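Local structure of tRNA-5-methyluridine(54) 2-sulfurtransferase (Pyrococcus horikoshii, 3VRH) at residues I12-P17 / K27-R32; R36-Y41 / L70-E75. The protein catalyses the ATP-dependent 2-thiolation of 5-methyluridine 54 in the T loop of tRNA, a modification that stabilises tRNAs thermally in thermophilic microorganisms. All blocks are in the same frame, centred on the assembly; numbering follows the deposited sequence.

Both contacts draw on the helix 23-40, which links the N-terminal zinc-binding region with the PP-loop domain, against which its last turns pack. Interaction 1 packs an early turn of this helix against the strand 12-14 of the zinc-binding region; the side chain of Y29 is about 10 Å from the zinc ion held by C3, C6, C22 and H25. Interaction 2 sets the last turns of the same helix against the link between the helix 58-69 and the strand 73-80, with the side chain of I38 about 11 Å from that of G154, an ATP-binding residue. The two centres are about 17 Å apart, and the contacts meet where E31 O packs against L70 CD1, 4.0 Å away.

Interaction 1: residues I12-P17 / K27-R32; sequences IKIHYP and KEYFER
The ring of Y29 reaches from the helix 23-40 to I14 on the strand 12-14, and the contact is essentially this one pair. Just before it in the helix, OE2 of E28 takes two bonds side-on from NE and NH2 of R32, one turn on. Y29 has CG anti to its backbone N (chi1 154°), which sends the ring across to the strand. There CG2 of I14 touches the phenol end, 3.6 Å from Y29 CZ and 3.5 Å from Y29 OH, while CD1 of I14 lies 3.9 Å from Y29 CE1 and CG1 sits over one face near the rim. A branched isoleucine suits this buried place, since both its arms can rest on the ring. The strand 12-14 pairs antiparallel with the strand 19-21, whose M19 and L21 also touch Y29; this hairpin leads through the zinc ligand C22 into the helix, whose first turn carries the ligand H25. The phenol serves two purposes: its carbons supply an apolar surface for I14, whereas its hydroxyl is satisfied by hydrogen bonds with E203 and K33. Across these segments the bonding is therefore purely van der Waals, and the hydroxyl's charged partners would probably keep the ring from shifting.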
ATOM      1  N   ILE A  12      30.437   6.447   2.155  1.00 32.46           N
ATOM      2  CA  ILE A  12      29.114   5.995   1.777  1.00 32.79           C
ATOM      3  C   ILE A  12      28.699   6.629   0.446  1.00 34.73           C
ATOM      4  O   ILE A  12      29.181   7.710   0.097  1.00 34.94           O
ATOM      5  CB  ILE A  12      28.111   6.342   2.890  1.00 33.68           C
ATOM      6  CG1 ILE A  12      26.724   5.756   2.592  1.00 28.21           C
ATOM      7  CG2 ILE A  12      28.065   7.848   3.112  1.00 31.07           C
ATOM      8  CD1 ILE A  12      25.734   5.952   3.722  1.00 30.84           C
ATOM      9  N   LYS A  13      27.840   5.942  -0.308  1.00 32.29           N
ATOM     10  CA  LYS A  13      27.230   6.521  -1.507  1.00 37.11           C
ATOM     11  C   LYS A  13      25.832   7.052  -1.207  1.00 33.64           C
ATOM     12  O   LYS A  13      24.982   6.332  -0.710  1.00 32.74           O
ATOM     13  CB  LYS A  13      27.179   5.514  -2.656  1.00 38.12           C
ATOM     14  CG  LYS A  13      26.545   6.078  -3.932  1.00 47.15           C
ATOM     15  CD  LYS A  13      26.713   5.116  -5.112  1.00 55.90           C
ATOM     16  CE  LYS A  13      26.262   5.742  -6.431  1.00 63.50           C
ATOM     17  NZ  LYS A  13      24.775   5.722  -6.620  1.00 61.53           N
ATOM     18  N   ILE A  14      25.619   8.334  -1.473  1.00 34.12           N
ATOM     19  CA  ILE A  14      24.319   8.957  -1.288  1.00 35.03           C
ATOM     20  C   ILE A  14      23.644   8.977  -2.651  1.00 36.31           C
ATOM     21  O   ILE A  14      24.272   9.353  -3.645  1.00 38.13           O
ATOM     22  CB  ILE A  14      24.460  10.406  -0.761  1.00 30.35           C
ATOM     23  CG1 ILE A  14      25.242  10.427   0.557  1.00 29.51           C
ATOM     24  CG2 ILE A  14      23.085  11.069  -0.605  1.00 27.91           C
ATOM     25  CD1 ILE A  14      24.640   9.542   1.624  1.00 28.36           C
ATOM     26  N   HIS A  15      22.379   8.572  -2.701  1.00 35.25           N
ATOM     27  CA  HIS A  15      21.671   8.422  -3.973  1.00 38.83           C
ATOM     28  C   HIS A  15      21.062   9.724  -4.454  1.00 39.67           C
ATOM     29  O   HIS A  15      21.096  10.029  -5.649  1.00 39.12           O
ATOM     30  CB  HIS A  15      20.563   7.367  -3.867  1.00 41.28           C
ATOM     31  CG  HIS A  15      21.001   6.088  -3.226  1.00 39.97           C
ATOM     32  ND1 HIS A  15      22.012   5.304  -3.744  1.00 41.53           N
ATOM     33  CD2 HIS A  15      20.562   5.451  -2.113  1.00 41.17           C
ATOM     34  CE1 HIS A  15      22.176   4.240  -2.975  1.00 43.69           C
ATOM     35  NE2 HIS A  15      21.305   4.302  -1.982  1.00 42.67           N
ATOM     36  N   TYR A  16      20.493  10.484  -3.523  1.00 37.80           N
ATOM     37  CA  TYR A  16      19.795  11.716  -3.877  1.00 41.12           C
ATOM     38  C   TYR A  16      20.261  12.905  -3.039  1.00 42.32           C
ATOM     39  O   TYR A  16      19.911  13.013  -1.860  1.00 45.85           O
ATOM     40  CB  TYR A  16      18.285  11.538  -3.721  1.00 42.41           C
ATOM     41  CG  TYR A  16      17.750  10.278  -4.358  1.00 48.45           C
ATOM     42  CD1 TYR A  16      17.527  10.203  -5.734  1.00 52.64           C
ATOM     43  CD2 TYR A  16      17.465   9.158  -3.585  1.00 49.54           C
ATOM     44  CE1 TYR A  16      17.030   9.039  -6.317  1.00 48.42           C
ATOM     45  CE2 TYR A  16      16.968   7.994  -4.161  1.00 46.72           C
ATOM     46  CZ  TYR A  16      16.753   7.945  -5.517  1.00 46.90           C
ATOM     47  OH  TYR A  16      16.268   6.789  -6.069  1.00 56.55           O
ATOM     48  N   PRO A  17      21.074  13.791  -3.636  1.00 39.88           N
ATOM     49  CA  PRO A  17      21.619  13.617  -4.988  1.00 44.85           C
ATOM     50  C   PRO A  17      22.756  12.591  -5.005  1.00 39.84           C
ATOM     51  O   PRO A  17      23.242  12.205  -3.940  1.00 38.01           O
ATOM     52  CB  PRO A  17      22.158  15.014  -5.327  1.00 38.71           C
ATOM     53  CG  PRO A  17      22.523  15.601  -4.008  1.00 41.63           C
ATOM     54  CD  PRO A  17      21.496  15.068  -3.031  1.00 37.66           C
ATOM     55  N   LYS A  27      28.614  13.151   7.669  1.00 27.14           N
ATOM     56  CA  LYS A  27      28.078  13.689   8.922  1.00 25.32           C
ATOM     57  C   LYS A  27      27.433  15.036   8.654  1.00 27.99           C
ATOM     58  O   LYS A  27      26.289  15.288   9.051  1.00 27.75           O
ATOM     59  CB  LYS A  27      29.189  13.818   9.972  1.00 27.48           C
ATOM     60  CG  LYS A  27      29.468  12.500  10.694  1.00 32.10           C
ATOM     61  CD  LYS A  27      30.855  12.430  11.352  1.00 34.23           C
ATOM     62  CE  LYS A  27      31.119  13.562  12.322  1.00 40.92           C
ATOM     63  NZ  LYS A  27      32.348  13.287  13.155  1.00 44.92           N
ATOM     64  N   GLU A  28      28.174  15.883   7.945  1.00 30.13           N
ATOM     65  CA  GLU A  28      27.713  17.214   7.566  1.00 28.82           C
ATOM     66  C   GLU A  28      26.451  17.165   6.709  1.00 30.35           C
ATOM     67  O   GLU A  28      25.478  17.879   6.978  1.00 28.96           O
ATOM     68  CB  GLU A  28      28.835  17.961   6.837  1.00 33.57           C
ATOM     69  CG  GLU A  28      28.423  19.318   6.300  1.00 39.07           C
ATOM     70  CD  GLU A  28      29.605  20.156   5.793  1.00 49.73           C
ATOM     71  OE1 GLU A  28      30.715  19.607   5.598  1.00 46.08           O
ATOM     72  OE2 GLU A  28      29.414  21.376   5.591  1.00 55.69           O
ATOM     73  N   TYR A  29      26.456  16.317   5.683  1.00 26.19           N
ATOM     74  CA  TYR A  29      25.256  16.129   4.868  1.00 28.88           C
ATOM     75  C   TYR A  29      24.061  15.718   5.739  1.00 29.65           C
ATOM     76  O   TYR A  29      22.947  16.247   5.595  1.00 28.77           O
ATOM     77  CB  TYR A  29      25.523  15.102   3.759  1.00 28.43           C
ATOM     78  CG  TYR A  29      24.306  14.353   3.258  1.00 31.70           C
ATOM     79  CD1 TYR A  29      23.902  13.171   3.873  1.00 27.70           C
ATOM     80  CD2 TYR A  29      23.575  14.810   2.162  1.00 32.20           C
ATOM     81  CE1 TYR A  29      22.795  12.476   3.433  1.00 29.37           C
ATOM     82  CE2 TYR A  29      22.458  14.116   1.700  1.00 27.57           C
ATOM     83  CZ  TYR A  29      22.077  12.943   2.343  1.00 36.24           C
ATOM     84  OH  TYR A  29      20.976  12.223   1.928  1.00 31.71           O
ATOM     85  N   PHE A  30      24.294  14.804   6.671  1.00 26.27           N
ATOM     86  CA  PHE A  30      23.189  14.262   7.464  1.00 27.34           C
ATOM     87  C   PHE A  30      22.625  15.346   8.375  1.00 24.67           C
ATOM     88  O   PHE A  30      21.403  15.526   8.482  1.00 25.91           O
ATOM     89  CB  PHE A  30      23.678  13.066   8.280  1.00 24.76           C
ATOM     90  CG  PHE A  30      22.588  12.310   8.998  1.00 25.42           C
ATOM     91  CD1 PHE A  30      22.195  12.677  10.272  1.00 22.89           C
ATOM     92  CD2 PHE A  30      22.006  11.175   8.424  1.00 26.54           C
ATOM     93  CE1 PHE A  30      21.218  11.965  10.949  1.00 19.43           C
ATOM     94  CE2 PHE A  30      21.022  10.467   9.105  1.00 25.59           C
ATOM     95  CZ  PHE A  30      20.637  10.870  10.372  1.00 20.68           C
ATOM     96  N   GLU A  31      23.527  16.072   9.014  1.00 22.26           N
ATOM     97  CA  GLU A  31      23.146  17.139   9.925  1.00 25.99           C
ATOM     98  C   GLU A  31      22.421  18.272   9.192  1.00 27.36           C
ATOM     99  O   GLU A  31      21.428  18.820   9.687  1.00 26.97           O
ATOM    100  CB  GLU A  31      24.395  17.654  10.663  1.00 29.77           C
ATOM    101  CG  GLU A  31      24.986  16.648  11.663  1.00 29.82           C
ATOM    102  CD  GLU A  31      26.511  16.766  11.810  1.00 29.53           C
ATOM    103  OE1 GLU A  31      27.151  15.799  12.281  1.00 24.21           O
ATOM    104  OE2 GLU A  31      27.070  17.816  11.439  1.00 33.33           O
ATOM    105  N   ARG A  32      22.910  18.611   8.002  1.00 25.93           N
ATOM    106  CA  ARG A  32      22.231  19.611   7.174  1.00 31.65           C
ATOM    107  C   ARG A  32      20.832  19.167   6.764  1.00 28.89           C
ATOM    108  O   ARG A  32      19.880  19.940   6.862  1.00 29.86           O
ATOM    109  CB  ARG A  32      23.040  19.907   5.917  1.00 31.64           C
ATOM    110  CG  ARG A  32      24.301  20.681   6.172  1.00 40.01           C
ATOM    111  CD  ARG A  32      25.157  20.752   4.914  1.00 50.15           C
ATOM    112  NE  ARG A  32      26.340  21.581   5.113  1.00 52.72           N
ATOM    113  CZ  ARG A  32      26.348  22.904   4.997  1.00 63.77           C
ATOM    114  NH1 ARG A  32      25.231  23.552   4.676  1.00 62.96           N
ATOM    115  NH2 ARG A  32      27.472  23.580   5.198  1.00 61.31           N
TER

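Interaction 2: residues R36-Y41 / L70-E75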
ATOM      1  N   ARG A  36      17.463  21.005   7.534  1.00 30.60           N
ATOM      2  CA  ARG A  36      16.522  21.346   6.462  1.00 33.58           C
ATOM      3  C   ARG A  36      15.108  20.870   6.766  1.00 32.58           C
ATOM      4  O   ARG A  36      14.140  21.586   6.514  1.00 31.81           O
ATOM      5  CB  ARG A  36      17.008  20.786   5.126  1.00 36.73           C
ATOM      6  CG  ARG A  36      18.257  21.512   4.610  1.00 44.31           C
ATOM      7  CD  ARG A  36      19.030  20.727   3.537  1.00 44.98           C
ATOM      8  NE  ARG A  36      20.270  21.424   3.179  1.00 56.97           N
ATOM      9  CZ  ARG A  36      21.286  20.876   2.514  1.00 58.09           C
ATOM     10  NH1 ARG A  36      21.223  19.606   2.124  1.00 55.91           N
ATOM     11  NH2 ARG A  36      22.371  21.598   2.244  1.00 60.85           N
ATOM     12  N   THR A  37      15.000  19.678   7.341  1.00 27.38           N
ATOM     13  CA  THR A  37      13.702  19.121   7.707  1.00 29.47           C
ATOM     14  C   THR A  37      13.013  19.911   8.798  1.00 29.22           C
ATOM     15  O   THR A  37      11.818  20.189   8.700  1.00 30.43           O
ATOM     16  CB  THR A  37      13.818  17.656   8.170  1.00 26.30           C
ATOM     17  OG1 THR A  37      14.395  16.884   7.118  1.00 25.34           O
ATOM     18  CG2 THR A  37      12.450  17.094   8.514  1.00 19.87           C
ATOM     19  N   ILE A  38      13.763  20.273   9.838  1.00 25.54           N
ATOM     20  CA  ILE A  38      13.214  21.069  10.920  1.00 25.60           C
ATOM     21  C   ILE A  38      12.683  22.408  10.390  1.00 30.73           C
ATOM     22  O   ILE A  38      11.583  22.833  10.731  1.00 29.34           O
ATOM     23  CB  ILE A  38      14.273  21.316  12.002  1.00 32.78           C
ATOM     24  CG1 ILE A  38      14.696  19.985  12.631  1.00 28.97           C
ATOM     25  CG2 ILE A  38      13.750  22.298  13.053  1.00 27.81           C
ATOM     26  CD1 ILE A  38      15.939  20.098  13.495  1.00 26.52           C
ATOM     27  N   GLU A  39      13.481  23.054   9.550  1.00 31.41           N
ATOM     28  CA  GLU A  39      13.109  24.309   8.902  1.00 36.40           C
ATOM     29  C   GLU A  39      11.847  24.185   8.047  1.00 36.31           C
ATOM     30  O   GLU A  39      10.887  24.930   8.230  1.00 40.47           O
ATOM     31  CB  GLU A  39      14.262  24.761   8.013  1.00 35.08           C
ATOM     32  CG  GLU A  39      14.176  26.177   7.514  1.00 47.75           C
ATOM     33  CD  GLU A  39      15.541  26.693   7.082  1.00 61.78           C
ATOM     34  OE1 GLU A  39      16.223  25.987   6.296  1.00 60.02           O
ATOM     35  OE2 GLU A  39      15.941  27.786   7.547  1.00 64.51           O
ATOM     36  N   ARG A  40      11.851  23.241   7.114  1.00 35.71           N
ATOM     37  CA  ARG A  40      10.754  23.116   6.161  1.00 36.46           C
ATOM     38  C   ARG A  40       9.403  22.920   6.820  1.00 41.57           C
ATOM     39  O   ARG A  40       8.398  23.482   6.369  1.00 36.62           O
ATOM     40  CB  ARG A  40      10.993  21.940   5.228  1.00 41.28           C
ATOM     41  CG  ARG A  40      12.178  22.111   4.333  1.00 48.82           C
ATOM     42  CD  ARG A  40      12.635  20.772   3.835  1.00 46.89           C
ATOM     43  NE  ARG A  40      11.576  20.133   3.070  1.00 52.61           N
ATOM     44  CZ  ARG A  40      11.813  19.381   2.010  1.00 53.16           C
ATOM     45  NH1 ARG A  40      10.807  18.827   1.352  1.00 60.30           N
ATOM     46  NH2 ARG A  40      13.064  19.191   1.614  1.00 51.30           N
ATOM     47  N   TYR A  41       9.378  22.104   7.871  1.00 32.96           N
ATOM     48  CA  TYR A  41       8.121  21.771   8.521  1.00 31.25           C
ATOM     49  C   TYR A  41       7.904  22.558   9.801  1.00 32.11           C
ATOM     50  O   TYR A  41       6.934  22.318  10.519  1.00 34.74           O
ATOM     51  CB  TYR A  41       8.019  20.260   8.768  1.00 32.90           C
ATOM     52  CG  TYR A  41       8.007  19.466   7.483  1.00 29.97           C
ATOM     53  CD1 TYR A  41       6.878  19.446   6.668  1.00 35.71           C
ATOM     54  CD2 TYR A  41       9.124  18.755   7.071  1.00 35.67           C
ATOM     55  CE1 TYR A  41       6.862  18.735   5.480  1.00 30.17           C
ATOM     56  CE2 TYR A  41       9.115  18.030   5.884  1.00 32.88           C
ATOM     57  CZ  TYR A  41       7.985  18.033   5.092  1.00 36.81           C
ATOM     58  OH  TYR A  41       7.970  17.319   3.913  1.00 40.34           O
ATOM     59  N   LEU A  70      23.257  20.361  16.587  1.00 32.42           N
ATOM     60  CA  LEU A  70      22.666  21.502  15.892  1.00 31.56           C
ATOM     61  C   LEU A  70      22.455  22.697  16.810  1.00 35.25           C
ATOM     62  O   LEU A  70      22.226  23.802  16.336  1.00 36.46           O
ATOM     63  CB  LEU A  70      21.346  21.125  15.215  1.00 25.32           C
ATOM     64  CG  LEU A  70      21.506  20.241  13.981  1.00 28.07           C
ATOM     65  CD1 LEU A  70      20.162  20.013  13.267  1.00 29.55           C
ATOM     66  CD2 LEU A  70      22.522  20.862  13.035  1.00 31.20           C
ATOM     67  N   GLY A  71      22.524  22.476  18.117  1.00 31.02           N
ATOM     68  CA  GLY A  71      22.400  23.571  19.056  1.00 32.69           C
ATOM     69  C   GLY A  71      21.055  23.705  19.740  1.00 36.08           C
ATOM     70  O   GLY A  71      20.751  24.755  20.291  1.00 38.87           O
ATOM     71  N   TYR A  72      20.246  22.649  19.722  1.00 31.66           N
ATOM     72  CA  TYR A  72      18.952  22.688  20.388  1.00 27.82           C
ATOM     73  C   TYR A  72      19.060  22.393  21.873  1.00 31.71           C
ATOM     74  O   TYR A  72      20.046  21.818  22.328  1.00 33.98           O
ATOM     75  CB  TYR A  72      17.961  21.729  19.709  1.00 33.45           C
ATOM     76  CG  TYR A  72      17.529  22.254  18.367  1.00 29.32           C
ATOM     77  CD1 TYR A  72      18.284  22.005  17.235  1.00 31.34           C
ATOM     78  CD2 TYR A  72      16.388  23.032  18.240  1.00 27.88           C
ATOM     79  CE1 TYR A  72      17.906  22.502  15.998  1.00 32.25           C
ATOM     80  CE2 TYR A  72      16.003  23.538  17.017  1.00 33.24           C
ATOM     81  CZ  TYR A  72      16.768  23.273  15.897  1.00 29.49           C
ATOM     82  OH  TYR A  72      16.403  23.772  14.670  1.00 30.82           O
ATOM     83  N   ASN A  73      18.043  22.796  22.628  1.00 33.18           N
ATOM     84  CA  ASN A  73      18.023  22.559  24.068  1.00 41.41           C
ATOM     85  C   ASN A  73      17.337  21.229  24.373  1.00 32.09           C
ATOM     86  O   ASN A  73      16.118  21.160  24.496  1.00 29.74           O
ATOM     87  CB  ASN A  73      17.320  23.713  24.804  1.00 40.47           C
ATOM     88  CG  ASN A  73      17.166  23.446  26.290  1.00 42.82           C
ATOM     89  OD1 ASN A  73      17.897  22.637  26.865  1.00 44.14           O
ATOM     90  ND2 ASN A  73      16.207  24.118  26.918  1.00 46.33           N
ATOM     91  N   ILE A  74      18.119  20.165  24.497  1.00 29.25           N
ATOM     92  CA  ILE A  74      17.482  18.863  24.602  1.00 31.68           C
ATOM     93  C   ILE A  74      17.805  18.137  25.897  1.00 32.80           C
ATOM     94  O   ILE A  74      18.929  18.190  26.394  1.00 32.62           O
ATOM     95  CB  ILE A  74      17.803  17.965  23.390  1.00 34.85           C
ATOM     96  CG1 ILE A  74      19.292  17.658  23.342  1.00 36.04           C
ATOM     97  CG2 ILE A  74      17.366  18.624  22.073  1.00 27.11           C
ATOM     98  CD1 ILE A  74      19.574  16.214  23.067  1.00 32.44           C
ATOM     99  N   GLU A  75      16.793  17.484  26.451  1.00 25.12           N
ATOM    100  CA  GLU A  75      16.985  16.542  27.544  1.00 30.59           C
ATOM    101  C   GLU A  75      16.402  15.220  27.063  1.00 28.94           C
ATOM    102  O   GLU A  75      15.584  15.208  26.136  1.00 24.72           O
ATOM    103  CB  GLU A  75      16.305  17.038  28.828  1.00 26.27           C
ATOM    104  CG  GLU A  75      16.810  18.443  29.261  1.00 27.36           C
ATOM    105  CD  GLU A  75      16.241  18.935  30.590  1.00 32.76           C
ATOM    106  OE1 GLU A  75      15.816  18.105  31.417  1.00 31.16           O
ATOM    107  OE2 GLU A  75      16.228  20.166  30.811  1.00 40.53           O
TER
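I38 presses both its methyl-bearing branches against Y72 near the end of the helix 23-40, with L70 closing in beside them. The side chains of I38 and Y72 come from opposite directions. CG2 of I38 meets the hydroxyl, 3.4 Å from Y72 OH, and CD1 lies against the ring carbons, 4.0 Å from Y72 CE1, approaching the ring obliquely. The branch at CB splits the isoleucine side chain, and chi1 of -63° turns both arms to the phenol, which a beta-branched residue can thus touch at two points. L70 adds a smaller apolar touch, its CD1 standing 4.2 Å from I38 CD1; its CB also lies at the edge of the Y72 ring, in plane.

Between L70 and Y72 the chain turns at G71, where a Schellman motif ends the helix 58-69. The positive phi of 102° would jam a beta carbon against the preceding carbonyl, which calls for glycine. Tyrosine suits the next position because its long flat ring reaches the helix while also receiving K46 in a cation-pi interaction. Replacing Y72 by an alanine would probably leave I38 without its main partner across this contact and K46 without its aromatic mate.

L44 packs on both I38 and Y72, and L67 of the helix 58-69 touches I38 as well. Beyond the turn, Y72 rests on I50 of the strand 49-53, which pairs in parallel with the strand 73-80. The contact thus seats the end of the helix 23-40 at the alpha-to-beta turn of a parallel beta-alpha-beta unit formed by 49-53, 58-69 and 73-80.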